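Local atomic coordinates of DsbA family protein (Salmonella typhimurium, PDB entry 7JVE), a protein that forms a homotrimer of thioredoxin-like subunits and works both as a thiol oxidase and as a disulfide isomerase. Residues Y92-C97 against F121-S126; G147-D152 against Q177-P182; N155-T160 against H170-L175; M211-S214 against F219-M222; T234-S239 against D243-A248. One frame throughout, in Å; residues are numbered along the deposited sequence.

Overall arrangement
All five contacts belong to the thioredoxin-like domain. Contact 1 holds the Cys94-Cys97 redox site. Contacts 2 and 3 share helix 147-159 in the helical part of the domain, their centres about 11 Å apart, and meet where Tyr179 touches Ala156. Contact 3 reaches the site directly: Tyr158 OH lies 3.2 Å from Cys97 CB, while Leu157 packs on Tyr92. Contacts 4 and 5, also about 11 Å apart between centres, use the neighbouring strands 218-223 and 234-237 of the central sheet, which are paired through Phe219 N to Ile236 O. Contact 1 meets both, through Phe121 against Phe213 and Trp96 against Ser239, and contacts 1, 4 and 5 all touch a second subunit.

Contact 1: residues Y92-C97 against F121-S126; sequences YQCSWC and FPIFSS. With EDO (1,2-ethanediol), chain H.
The indole of Trp96 is met obliquely by Ile123: Ile123 CD1 comes to 4.5 Å from Trp96 CH2 at the far corner of the ring. One face of the indole carries Cys94 SG, 3.1 Å above the plane and displaced toward the rim. The phenyl ring of Phe124, further along, has Ile123 CG2 over one face, offset toward the rim. This is the CxxC motif of the thioredoxin fold, with Cys94 as N-cap of helix 95-110. A Cys94-Cys97 disulfide is assigned in the crystal, although Cys94 SG and Cys97 SG stand 3.0 Å apart in this chain, long for a closed bond. Ile123 extends its longer branch: CG1 is anti to the carbonyl carbon and chi2 is 178°, which carries CD1 straight out to Cys94 CB at 3.9 Å. The contact is thus a single methyl set against the first cysteine and the tryptophan two residues on. Asp91 ties the two backbones, its OD1 bound to Gln93 N and OD2 to Ile123 N. Trp96 also packs on Pro217, which probably corresponds to the cis-proline of thioredoxins, and on Tyr179 of a neighbouring subunit. Away from the sulfurs a water links the segments: it accepts a hydrogen bond from Tyr92 N at 3.3 Å and stands 3.1 Å from Phe121 O, within hydrogen-bonding reach.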
# COMPACT_ATOMS: atom_id res chain seq x y z
N TYR A 92 -16.29 -7.84 -15.89
CA TYR A 92 -16.98 -8.76 -14.99
C TYR A 92 -16.03 -9.42 -13.99
O TYR A 92 -16.48 -9.84 -12.91
CB TYR A 92 -17.75 -9.83 -15.76
CG TYR A 92 -19.04 -9.32 -16.37
CD1 TYR A 92 -20.13 -8.98 -15.56
CD2 TYR A 92 -19.17 -9.17 -17.74
CE1 TYR A 92 -21.32 -8.52 -16.10
CE2 TYR A 92 -20.36 -8.71 -18.30
CZ TYR A 92 -21.43 -8.38 -17.48
OH TYR A 92 -22.61 -7.93 -18.04
N GLN A 93 -14.74 -9.53 -14.30
CA GLN A 93 -13.80 -10.14 -13.38
C GLN A 93 -13.07 -9.13 -12.50
O GLN A 93 -12.21 -9.51 -11.71
CB GLN A 93 -12.79 -10.99 -14.15
CG GLN A 93 -13.44 -12.20 -14.74
CD GLN A 93 -12.45 -13.22 -15.18
OE1 GLN A 93 -12.02 -14.06 -14.38
NE2 GLN A 93 -12.06 -13.17 -16.46
N CYS A 94 -13.42 -7.87 -12.59
CA CYS A 94 -12.96 -6.88 -11.63
C CYS A 94 -13.65 -7.12 -10.28
O CYS A 94 -14.87 -6.95 -10.17
CB CYS A 94 -13.26 -5.49 -12.16
SG CYS A 94 -12.81 -4.24 -11.02
N SER A 95 -12.87 -7.48 -9.26
CA SER A 95 -13.46 -7.87 -7.98
C SER A 95 -14.15 -6.70 -7.28
O SER A 95 -15.17 -6.91 -6.61
CB SER A 95 -12.40 -8.49 -7.06
OG SER A 95 -11.38 -7.58 -6.68
N TRP A 96 -13.66 -5.46 -7.42
CA TRP A 96 -14.39 -4.39 -6.75
C TRP A 96 -15.54 -3.83 -7.59
O TRP A 96 -16.50 -3.29 -7.01
CB TRP A 96 -13.43 -3.27 -6.32
CG TRP A 96 -12.91 -2.38 -7.41
CD1 TRP A 96 -13.36 -1.12 -7.72
CD2 TRP A 96 -11.81 -2.65 -8.28
NE1 TRP A 96 -12.61 -0.60 -8.76
CE2 TRP A 96 -11.65 -1.52 -9.12
CE3 TRP A 96 -10.94 -3.74 -8.44
CZ2 TRP A 96 -10.66 -1.45 -10.11
CZ3 TRP A 96 -9.94 -3.66 -9.43
CH2 TRP A 96 -9.81 -2.52 -10.25
N CYS A 97 -15.50 -3.97 -8.92
CA CYS A 97 -16.70 -3.72 -9.73
C CYS A 97 -17.83 -4.64 -9.29
O CYS A 97 -18.98 -4.22 -9.15
CB CYS A 97 -16.43 -3.96 -11.20
SG CYS A 97 -15.26 -2.84 -11.93
N PHE A 121 -15.53 -4.10 -20.90
CA PHE A 121 -14.18 -4.11 -21.44
C PHE A 121 -13.29 -5.01 -20.59
O PHE A 121 -13.65 -5.34 -19.45
CB PHE A 121 -13.60 -2.68 -21.55
CG PHE A 121 -13.04 -2.13 -20.24
CD1 PHE A 121 -13.86 -1.94 -19.14
CD2 PHE A 121 -11.71 -1.74 -20.14
CE1 PHE A 121 -13.35 -1.40 -17.93
CE2 PHE A 121 -11.19 -1.21 -18.95
CZ PHE A 121 -12.02 -1.05 -17.83
N PRO A 122 -12.12 -5.43 -21.11
CA PRO A 122 -11.23 -6.32 -20.35
C PRO A 122 -10.04 -5.60 -19.75
O PRO A 122 -9.28 -4.96 -20.49
CB PRO A 122 -10.76 -7.31 -21.43
CG PRO A 122 -10.88 -6.51 -22.74
CD PRO A 122 -11.63 -5.23 -22.48
N ILE A 123 -9.83 -5.73 -18.43
CA ILE A 123 -8.72 -5.03 -17.79
C ILE A 123 -7.38 -5.58 -18.27
O ILE A 123 -6.43 -4.82 -18.48
CB ILE A 123 -8.84 -5.14 -16.26
CG1 ILE A 123 -10.04 -4.33 -15.77
CG2 ILE A 123 -7.55 -4.68 -15.57
CD1 ILE A 123 -10.22 -4.43 -14.28
N PHE A 124 -7.29 -6.89 -18.47
CA PHE A 124 -6.04 -7.51 -18.91
C PHE A 124 -6.26 -8.29 -20.21
O PHE A 124 -7.37 -8.74 -20.53
CB PHE A 124 -5.46 -8.46 -17.85
CG PHE A 124 -5.05 -7.77 -16.57
CD1 PHE A 124 -3.95 -6.92 -16.54
CD2 PHE A 124 -5.75 -8.01 -15.40
CE1 PHE A 124 -3.56 -6.31 -15.36
CE2 PHE A 124 -5.37 -7.40 -14.22
CZ PHE A 124 -4.28 -6.55 -14.20
N SER A 125 -5.16 -8.46 -20.93
CA SER A 125 -5.16 -9.20 -22.19
C SER A 125 -5.75 -10.60 -22.03
O SER A 125 -6.55 -11.05 -22.86
CB SER A 125 -3.72 -9.27 -22.72
OG SER A 125 -3.60 -10.32 -23.65
N SER A 126 -5.39 -11.32 -20.96
CA SER A 126 -5.89 -12.67 -20.76
C SER A 126 -7.40 -12.71 -20.52
O SER A 126 -8.01 -13.78 -20.59
CB SER A 126 -5.18 -13.36 -19.58
OG SER A 126 -5.40 -12.63 -18.39
C1 EDO H . -5.00 -8.95 -26.74
O1 EDO H . -4.78 -8.21 -25.54
C2 EDO H . -5.59 -10.30 -26.35
O2 EDO H . -5.91 -11.05 -27.54
O HOH W 1 -15.58 -7.72 -19.06

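Contact 2: residues G147-D152 against Q177-P182; sequences GAKYLD and QHYLTP
In the helical insertion of this DsbA-like domain, Tyr179, on the turn between helices 169-176 and 182-193, reaches across to Lys149 and Asp152 on the first turns of helix 147-159. The contact is a surface one, made by one aromatic ring, the aliphatic part of a lysine and Asp152. Lys149 CD lies at the ring edge, near its plane, 4.1 Å from Tyr179 CD2. The lysine gets there by a folded chain: CG runs anti to the backbone N, then chi2 (46°) and chi3 (82°) both bend, so that its methylenes turn along the tyrosine edge. The fold also brings the ammonium back over its own helix, where Lys149 NZ forms a salt bridge with Asp152 OD1 at 3.3 Å, weak as a hydrogen bond. A magnesium ion is modelled about 3 Å from the lysine side chain. At the far end of the ring, Tyr179 OH approaches Asp152 O to 3.7 Å, and Asp152 CB is 4.4 Å from Tyr179 CE2. Thr181 then caps helix 182-193. Val141 of helix 128-145 packs on both Lys149 and Tyr179, and Trp153 meets the tyrosine edge-to-face; from helix 147-159, Tyr150 points instead to Phe118 on strand 115-120, and Leu151 packs on helix 95-110.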
# COMPACT_ATOMS: atom_id res chain seq x y z
N GLY A 147 -33.47 -3.90 -21.90
CA GLY A 147 -32.48 -3.41 -20.95
C GLY A 147 -32.64 -4.00 -19.55
O GLY A 147 -31.65 -4.38 -18.91
N ALA A 148 -33.88 -4.04 -19.04
CA ALA A 148 -34.10 -4.58 -17.70
C ALA A 148 -33.59 -6.01 -17.61
O ALA A 148 -32.99 -6.39 -16.61
CB ALA A 148 -35.58 -4.52 -17.34
N LYS A 149 -33.79 -6.79 -18.68
CA LYS A 149 -33.37 -8.19 -18.70
C LYS A 149 -31.85 -8.30 -18.88
O LYS A 149 -31.21 -9.14 -18.25
CB LYS A 149 -34.15 -8.94 -19.79
CG LYS A 149 -33.79 -10.40 -19.97
CD LYS A 149 -33.69 -11.15 -18.67
CE LYS A 149 -35.01 -11.59 -18.17
NZ LYS A 149 -34.86 -12.27 -16.85
N TYR A 150 -31.26 -7.43 -19.71
CA TYR A 150 -29.81 -7.33 -19.73
C TYR A 150 -29.26 -7.09 -18.32
O TYR A 150 -28.24 -7.66 -17.93
CB TYR A 150 -29.35 -6.21 -20.67
CG TYR A 150 -27.89 -5.91 -20.50
CD1 TYR A 150 -26.91 -6.60 -21.23
CD2 TYR A 150 -27.46 -4.97 -19.55
CE1 TYR A 150 -25.54 -6.34 -21.05
CE2 TYR A 150 -26.11 -4.71 -19.34
CZ TYR A 150 -25.15 -5.40 -20.09
OH TYR A 150 -23.83 -5.12 -19.88
N LEU A 151 -29.94 -6.25 -17.54
CA LEU A 151 -29.46 -5.94 -16.20
C LEU A 151 -29.55 -7.17 -15.29
O LEU A 151 -28.64 -7.39 -14.47
CB LEU A 151 -30.22 -4.74 -15.64
CG LEU A 151 -29.88 -4.17 -14.25
CD1 LEU A 151 -28.38 -3.92 -14.04
CD2 LEU A 151 -30.67 -2.89 -14.01
N ASP A 152 -30.61 -8.00 -15.44
CA ASP A 152 -30.65 -9.28 -14.71
C ASP A 152 -29.48 -10.17 -15.07
O ASP A 152 -28.86 -10.79 -14.19
CB ASP A 152 -31.94 -10.09 -14.96
CG ASP A 152 -33.18 -9.36 -14.53
OD1 ASP A 152 -34.21 -9.47 -15.23
OD2 ASP A 152 -33.12 -8.66 -13.50
N GLN A 177 -27.02 -20.38 -20.77
CA GLN A 177 -28.07 -21.27 -21.27
C GLN A 177 -29.44 -20.92 -20.71
O GLN A 177 -30.45 -21.28 -21.32
CB GLN A 177 -27.73 -22.73 -20.98
CG GLN A 177 -27.72 -23.07 -19.50
CD GLN A 177 -27.10 -24.44 -19.23
OE1 GLN A 177 -27.12 -25.32 -20.09
NE2 GLN A 177 -26.55 -24.62 -18.03
N HIS A 178 -29.51 -20.21 -19.58
CA HIS A 178 -30.78 -19.80 -19.00
C HIS A 178 -31.31 -18.48 -19.55
O HIS A 178 -32.45 -18.12 -19.27
CB HIS A 178 -30.65 -19.71 -17.47
CG HIS A 178 -30.19 -20.99 -16.85
ND1 HIS A 178 -30.95 -22.15 -16.88
CD2 HIS A 178 -29.03 -21.32 -16.24
CE1 HIS A 178 -30.28 -23.13 -16.30
NE2 HIS A 178 -29.11 -22.65 -15.90
N TYR A 179 -30.51 -17.74 -20.32
CA TYR A 179 -30.95 -16.46 -20.85
C TYR A 179 -31.11 -16.45 -22.36
O TYR A 179 -31.75 -15.53 -22.88
CB TYR A 179 -29.97 -15.35 -20.46
CG TYR A 179 -30.00 -15.04 -18.99
CD1 TYR A 179 -29.40 -15.90 -18.07
CD2 TYR A 179 -30.65 -13.92 -18.51
CE1 TYR A 179 -29.44 -15.63 -16.73
CE2 TYR A 179 -30.69 -13.64 -17.17
CZ TYR A 179 -30.08 -14.50 -16.29
OH TYR A 179 -30.13 -14.23 -14.95
N LEU A 180 -30.55 -17.43 -23.06
CA LEU A 180 -30.58 -17.47 -24.51
C LEU A 180 -31.37 -18.68 -24.94
O LEU A 180 -31.44 -19.67 -24.20
CB LEU A 180 -29.16 -17.56 -25.08
CG LEU A 180 -28.22 -16.40 -24.75
CD1 LEU A 180 -26.82 -16.70 -25.34
CD2 LEU A 180 -28.77 -15.05 -25.22
N THR A 181 -32.00 -18.61 -26.11
CA THR A 181 -32.54 -19.83 -26.69
C THR A 181 -31.40 -20.75 -27.11
O THR A 181 -30.27 -20.30 -27.35
CB THR A 181 -33.38 -19.55 -27.93
OG1 THR A 181 -32.51 -19.07 -28.97
CG2 THR A 181 -34.53 -18.55 -27.65
N PRO A 182 -31.67 -22.05 -27.23
CA PRO A 182 -30.62 -22.95 -27.73
C PRO A 182 -30.02 -22.47 -29.04
O PRO A 182 -28.81 -22.63 -29.26
CB PRO A 182 -31.36 -24.30 -27.88
CG PRO A 182 -32.50 -24.21 -26.90
CD PRO A 182 -32.94 -22.74 -26.94

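Contact 3: residues N155-T160 against H170-L175; sequences NALYAT and HDVYTL
Leu175 sets its CD2 methyl against the peptide linking Ala156 to Leu157, 3.6 Å from both Ala156 C and Leu157 N. Its CG is anti to the backbone N (chi1 -176°), which aims the isobutyl group across the gap at the opposite helix. The same methyl touches Ala156 CB at 3.8 Å and Leu157 CD1 at 4.0 Å. The two leucines cross obliquely, and Leu157, with a like first torsion, turns its CD1 along the interface to reach Val172 CG2 at 4.3 Å. Two helices of the helical insertion in the thioredoxin fold, 147-159 and 169-176, pack against each other here, their short axes at 131° and 10.7 Å apart at closest. Trp153, one turn before Leu157, packs on both Val172 and Leu175. Further along this segment, Leu157 O is gripped twice by Thr160, through N and through OG1; the hydroxyl bond is 2.7 Å and nearly straight on the carbonyl, with a C=O...OG1 angle of 176°. Thr160 OG1 also pairs with Lys162 N, and Lys162 NZ forms a salt bridge with Asp171 OD1 on the second helix.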
# COMPACT_ATOMS: atom_id res chain seq x y z
N ASN A 155 -26.21 -8.65 -13.50
CA ASN A 155 -26.10 -8.93 -12.07
C ASN A 155 -25.89 -10.41 -11.81
O ASN A 155 -25.15 -10.79 -10.88
CB ASN A 155 -27.35 -8.45 -11.35
CG ASN A 155 -27.47 -6.95 -11.34
OD1 ASN A 155 -26.47 -6.25 -11.29
ND2 ASN A 155 -28.70 -6.44 -11.41
N ALA A 156 -26.52 -11.28 -12.60
CA ALA A 156 -26.37 -12.71 -12.36
C ALA A 156 -24.94 -13.16 -12.62
O ALA A 156 -24.43 -14.04 -11.91
CB ALA A 156 -27.35 -13.50 -13.23
N LEU A 157 -24.28 -12.56 -13.60
CA LEU A 157 -22.91 -12.94 -13.91
C LEU A 157 -21.97 -12.57 -12.76
O LEU A 157 -21.22 -13.41 -12.27
CB LEU A 157 -22.49 -12.30 -15.23
CG LEU A 157 -21.20 -12.84 -15.83
CD1 LEU A 157 -21.20 -14.36 -15.86
CD2 LEU A 157 -20.97 -12.25 -17.24
N TYR A 158 -22.01 -11.31 -12.32
CA TYR A 158 -21.45 -10.92 -11.02
C TYR A 158 -21.79 -11.85 -9.86
O TYR A 158 -20.90 -12.20 -9.07
CB TYR A 158 -21.88 -9.48 -10.70
CG TYR A 158 -21.03 -8.39 -11.30
CD1 TYR A 158 -19.69 -8.61 -11.60
CD2 TYR A 158 -21.59 -7.16 -11.69
CE1 TYR A 158 -18.89 -7.60 -12.11
CE2 TYR A 158 -20.82 -6.16 -12.27
CZ TYR A 158 -19.47 -6.37 -12.47
OH TYR A 158 -18.67 -5.37 -13.03
N ALA A 159 -23.05 -12.26 -9.72
CA ALA A 159 -23.41 -13.09 -8.57
C ALA A 159 -22.68 -14.42 -8.55
O ALA A 159 -22.73 -15.11 -7.52
CB ALA A 159 -24.92 -13.32 -8.51
N THR A 160 -22.04 -14.84 -9.65
CA THR A 160 -21.19 -16.02 -9.52
C THR A 160 -20.07 -15.81 -8.50
O THR A 160 -19.52 -16.79 -8.00
CB THR A 160 -20.55 -16.43 -10.85
OG1 THR A 160 -19.67 -15.38 -11.30
CG2 THR A 160 -21.60 -16.77 -11.91
N HIS A 170 -16.60 -21.54 -19.73
CA HIS A 170 -17.55 -22.55 -19.28
C HIS A 170 -18.57 -21.97 -18.31
O HIS A 170 -19.76 -22.30 -18.40
CB HIS A 170 -16.83 -23.72 -18.63
CG HIS A 170 -17.76 -24.73 -18.03
ND1 HIS A 170 -18.46 -25.65 -18.79
CD2 HIS A 170 -18.14 -24.93 -16.75
CE1 HIS A 170 -19.22 -26.38 -17.99
NE2 HIS A 170 -19.05 -25.97 -16.75
N ASP A 171 -18.13 -21.13 -17.36
CA ASP A 171 -19.04 -20.51 -16.40
C ASP A 171 -20.05 -19.61 -17.11
O ASP A 171 -21.24 -19.61 -16.78
CB ASP A 171 -18.28 -19.66 -15.37
CG ASP A 171 -17.45 -20.48 -14.41
OD1 ASP A 171 -17.85 -21.61 -14.06
OD2 ASP A 171 -16.38 -19.96 -13.99
N VAL A 172 -19.57 -18.80 -18.04
CA VAL A 172 -20.45 -17.88 -18.76
C VAL A 172 -21.50 -18.67 -19.55
O VAL A 172 -22.70 -18.39 -19.46
CB VAL A 172 -19.61 -16.95 -19.65
CG1 VAL A 172 -20.51 -16.04 -20.50
CG2 VAL A 172 -18.67 -16.14 -18.78
N TYR A 173 -21.05 -19.68 -20.31
CA TYR A 173 -21.99 -20.50 -21.06
C TYR A 173 -23.01 -21.15 -20.14
O TYR A 173 -24.20 -21.26 -20.49
CB TYR A 173 -21.27 -21.59 -21.84
CG TYR A 173 -20.49 -21.15 -23.04
CD1 TYR A 173 -21.07 -20.35 -24.00
CD2 TYR A 173 -19.19 -21.57 -23.22
CE1 TYR A 173 -20.34 -19.96 -25.10
CE2 TYR A 173 -18.47 -21.19 -24.29
CZ TYR A 173 -19.05 -20.40 -25.24
OH TYR A 173 -18.31 -20.02 -26.33
N THR A 174 -22.56 -21.62 -18.98
CA THR A 174 -23.44 -22.35 -18.08
C THR A 174 -24.56 -21.44 -17.58
O THR A 174 -25.72 -21.82 -17.56
CB THR A 174 -22.66 -22.93 -16.90
OG1 THR A 174 -21.78 -23.95 -17.37
CG2 THR A 174 -23.61 -23.55 -15.88
N LEU A 175 -24.21 -20.22 -17.18
CA LEU A 175 -25.26 -19.26 -16.86
C LEU A 175 -26.06 -18.89 -18.11
O LEU A 175 -27.29 -18.80 -18.06
CB LEU A 175 -24.66 -18.01 -16.21
CG LEU A 175 -25.64 -16.93 -15.73
CD1 LEU A 175 -26.60 -17.44 -14.63
CD2 LEU A 175 -24.93 -15.66 -15.25

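Contact 4: residues M211-S214 against F219-M222; sequences MDFS and FVVM. With EDO (1,2-ethanediol), chain M.
Val220 points one methyl at the rim of the Phe213 ring: CG2 lies near the ring plane, 3.7 Å from Phe213 CE2 and 3.9 Å from Phe213 CZ. The valine rotamer makes this possible, since with CG1 anti to the backbone N (chi1 -169°) CG2 falls beside that N and projects from the strand toward the loop. Phe213 has its ring anti to the carbonyl carbon, which directs it back at the sheet. Met211 curls round the same ring. Its three torsions are all near -60°, so the chain coils; Met211 CB sits 3.5 Å above one face of Phe213, offset toward the rim, and the terminal CE comes to 4.4 Å from Val220 CG2. Val220 CG2 thus faces the phenyl edge, with the methionine methyl beside it on the same side, all three side chains being buried. Phe89 on strand 84-90 meets Phe213 edge-to-face, and Tyr58 adds a further ring. Between the two packed residues Asp212 turns outward, its OD2 hydrogen-bonded to an ethanediol and forming a salt bridge with Lys162 of a neighbouring subunit. Asp212 has positive phi (57°) and ends helix 199-210 in a Schellman motif. Phe213 thus follows the helix cap and precedes Pro217 and strand 218-223, a helix-to-strand connection of the thioredoxin fold.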
# COMPACT_ATOMS: atom_id res chain seq x y z
N MET A 211 -10.31 7.35 -23.69
CA MET A 211 -10.70 8.04 -22.47
C MET A 211 -9.61 7.99 -21.42
O MET A 211 -9.78 8.56 -20.34
CB MET A 211 -11.99 7.44 -21.91
CG MET A 211 -13.23 7.86 -22.70
SD MET A 211 -13.54 9.64 -22.64
CE MET A 211 -13.60 9.87 -20.87
N ASP A 212 -8.48 7.33 -21.70
CA ASP A 212 -7.45 7.07 -20.71
C ASP A 212 -8.02 6.31 -19.50
O ASP A 212 -7.71 6.61 -18.35
CB ASP A 212 -6.76 8.37 -20.28
CG ASP A 212 -5.39 8.14 -19.65
OD1 ASP A 212 -4.87 7.01 -19.74
OD2 ASP A 212 -4.83 9.07 -19.05
N PHE A 213 -8.86 5.30 -19.78
CA PHE A 213 -9.38 4.35 -18.80
C PHE A 213 -8.82 2.95 -18.99
O PHE A 213 -9.40 1.99 -18.47
CB PHE A 213 -10.91 4.24 -18.89
CG PHE A 213 -11.67 5.50 -18.53
CD1 PHE A 213 -11.13 6.44 -17.68
CD2 PHE A 213 -12.95 5.70 -19.03
CE1 PHE A 213 -11.84 7.57 -17.34
CE2 PHE A 213 -13.65 6.84 -18.71
CZ PHE A 213 -13.10 7.77 -17.87
N SER A 214 -7.77 2.77 -19.78
CA SER A 214 -7.31 1.42 -20.08
C SER A 214 -6.92 0.69 -18.79
O SER A 214 -6.08 1.17 -18.02
CB SER A 214 -6.13 1.45 -21.04
OG SER A 214 -5.95 0.17 -21.63
N PHE A 219 -16.62 5.66 -14.02
CA PHE A 219 -17.92 6.23 -14.35
C PHE A 219 -17.71 7.58 -15.03
O PHE A 219 -16.87 8.36 -14.59
CB PHE A 219 -18.78 6.49 -13.10
CG PHE A 219 -19.15 5.25 -12.34
CD1 PHE A 219 -18.32 4.79 -11.32
CD2 PHE A 219 -20.31 4.56 -12.63
CE1 PHE A 219 -18.65 3.66 -10.61
CE2 PHE A 219 -20.64 3.41 -11.92
CZ PHE A 219 -19.81 2.96 -10.91
N VAL A 220 -18.49 7.85 -16.07
CA VAL A 220 -18.65 9.19 -16.63
C VAL A 220 -20.11 9.60 -16.47
O VAL A 220 -21.02 8.92 -16.98
CB VAL A 220 -18.25 9.28 -18.10
CG1 VAL A 220 -18.19 10.77 -18.50
CG2 VAL A 220 -16.92 8.57 -18.35
N VAL A 221 -20.33 10.72 -15.80
CA VAL A 221 -21.65 11.27 -15.56
C VAL A 221 -21.71 12.63 -16.25
O VAL A 221 -20.88 13.50 -15.98
CB VAL A 221 -21.94 11.39 -14.06
CG1 VAL A 221 -23.41 11.72 -13.83
CG2 VAL A 221 -21.51 10.07 -13.35
N MET A 222 -22.69 12.80 -17.14
CA MET A 222 -22.71 13.96 -18.02
C MET A 222 -24.11 14.16 -18.57
O MET A 222 -24.87 13.19 -18.70
CB MET A 222 -21.70 13.78 -19.17
CG MET A 222 -22.08 12.65 -20.10
SD MET A 222 -20.79 12.22 -21.29
CE MET A 222 -20.23 13.83 -21.85
C1 EDO M . -6.49 12.03 -18.71
O1 EDO M . -5.36 11.53 -19.43
C2 EDO M . -6.03 12.46 -17.32
O2 EDO M . -4.75 13.13 -17.41

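Contact 5: residues T234-S239 against D243-A248; sequences TVIPGS and DMLQMA
This is strand-against-helix packing at the C-terminal end of the thioredoxin fold, where helix 242-253 lies over strand 234-237, the outermost strand of the sheet on its side within the chain. The strand and helix axes run nearly antiparallel, at 166°, with a closest approach of 9.5 Å. Ile236 is the centre of it. Its CG1 is anti to the carbonyl carbon and chi2 is extended (-171°), so CD1 is thrust off the sheet onto the helix, against three residues: it is 3.9 Å from Leu245 CD2, 3.9 Å from Ala248 CB and 4.1 Å from Met244 CG. Met244 bends at chi2 and chi3, presenting its methylene there. Leu245 also packs on Phe219 of strand 218-223, so the helix spans both strands. Val235, facing the other way, rests on Phe213 and Tyr58, and it also packs on Val163 of a neighbouring subunit. Two residues before Ile236 on the strand, Thr234 lies over Ala248, its CB 3.7 Å from Ala248 CB. Thr234 OG1 is hydrogen-bonded to Lys251 NZ and, at 2.6 Å, to a water that also lies 2.7 Å from Ala248 O, within hydrogen-bonding reach.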
# COMPACT_ATOMS: atom_id res chain seq x y z
N THR A 234 -18.85 14.67 -14.52
CA THR A 234 -18.00 14.18 -13.45
C THR A 234 -17.44 12.83 -13.88
O THR A 234 -18.19 11.98 -14.37
CB THR A 234 -18.78 14.04 -12.13
OG1 THR A 234 -19.56 15.22 -11.92
CG2 THR A 234 -17.79 13.98 -10.99
N VAL A 235 -16.14 12.62 -13.68
CA VAL A 235 -15.49 11.35 -13.98
C VAL A 235 -15.07 10.74 -12.66
O VAL A 235 -14.36 11.38 -11.87
CB VAL A 235 -14.30 11.53 -14.94
CG1 VAL A 235 -13.52 10.25 -15.10
CG2 VAL A 235 -14.80 12.02 -16.31
N ILE A 236 -15.50 9.51 -12.39
CA ILE A 236 -15.35 8.93 -11.06
C ILE A 236 -14.74 7.54 -11.12
O ILE A 236 -15.14 6.72 -11.95
CB ILE A 236 -16.71 8.88 -10.35
CG1 ILE A 236 -17.43 10.23 -10.51
CG2 ILE A 236 -16.52 8.44 -8.87
CD1 ILE A 236 -18.68 10.38 -9.67
N PRO A 237 -13.80 7.23 -10.22
CA PRO A 237 -13.25 5.86 -10.16
C PRO A 237 -14.34 4.81 -10.00
O PRO A 237 -15.39 5.04 -9.40
CB PRO A 237 -12.33 5.90 -8.93
CG PRO A 237 -11.97 7.38 -8.78
CD PRO A 237 -13.25 8.09 -9.16
N GLY A 238 -14.07 3.62 -10.54
CA GLY A 238 -15.00 2.51 -10.37
C GLY A 238 -15.34 2.25 -8.91
O GLY A 238 -16.46 1.87 -8.59
N SER A 239 -14.38 2.47 -8.01
CA SER A 239 -14.63 2.41 -6.57
C SER A 239 -15.10 3.79 -6.08
O SER A 239 -14.33 4.76 -6.06
CB SER A 239 -13.38 1.97 -5.81
OG SER A 239 -13.58 2.14 -4.43
N ASP A 243 -23.60 8.10 -2.62
CA ASP A 243 -23.72 9.55 -2.48
C ASP A 243 -22.91 10.29 -3.53
O ASP A 243 -23.37 11.27 -4.12
CB ASP A 243 -23.29 9.98 -1.09
CG ASP A 243 -24.34 9.68 -0.05
OD1 ASP A 243 -25.47 9.29 -0.45
OD2 ASP A 243 -24.05 9.83 1.16
N MET A 244 -21.67 9.84 -3.77
CA MET A 244 -20.83 10.53 -4.74
C MET A 244 -21.43 10.43 -6.14
O MET A 244 -21.50 11.43 -6.88
CB MET A 244 -19.42 9.94 -4.68
CG MET A 244 -18.41 10.67 -5.55
SD MET A 244 -18.05 12.27 -4.74
CE MET A 244 -17.39 11.73 -3.17
N LEU A 245 -21.90 9.24 -6.53
CA LEU A 245 -22.51 9.11 -7.84
C LEU A 245 -23.82 9.89 -7.91
O LEU A 245 -24.13 10.48 -8.95
CB LEU A 245 -22.75 7.63 -8.16
CG LEU A 245 -21.52 6.88 -8.67
CD1 LEU A 245 -21.77 5.38 -8.66
CD2 LEU A 245 -21.09 7.36 -10.06
N GLN A 246 -24.57 9.94 -6.81
CA GLN A 246 -25.82 10.69 -6.82
C GLN A 246 -25.56 12.19 -7.00
O GLN A 246 -26.29 12.86 -7.75
CB GLN A 246 -26.61 10.45 -5.53
CG GLN A 246 -28.07 10.98 -5.60
CD GLN A 246 -28.89 10.29 -6.72
OE1 GLN A 246 -29.08 9.07 -6.70
NE2 GLN A 246 -29.37 11.07 -7.68
N MET A 247 -24.55 12.74 -6.33
CA MET A 247 -24.26 14.17 -6.51
C MET A 247 -23.88 14.47 -7.95
O MET A 247 -24.33 15.47 -8.52
CB MET A 247 -23.15 14.63 -5.54
CG MET A 247 -23.53 14.61 -4.03
SD MET A 247 -22.28 15.31 -2.85
CE MET A 247 -20.93 14.04 -2.81
N ALA A 248 -23.10 13.59 -8.58
CA ALA A 248 -22.72 13.75 -9.98
C ALA A 248 -23.95 13.71 -10.89
O ALA A 248 -24.02 14.46 -11.88
CB ALA A 248 -21.73 12.65 -10.39
O HOH W 2 -21.79 15.27 -13.21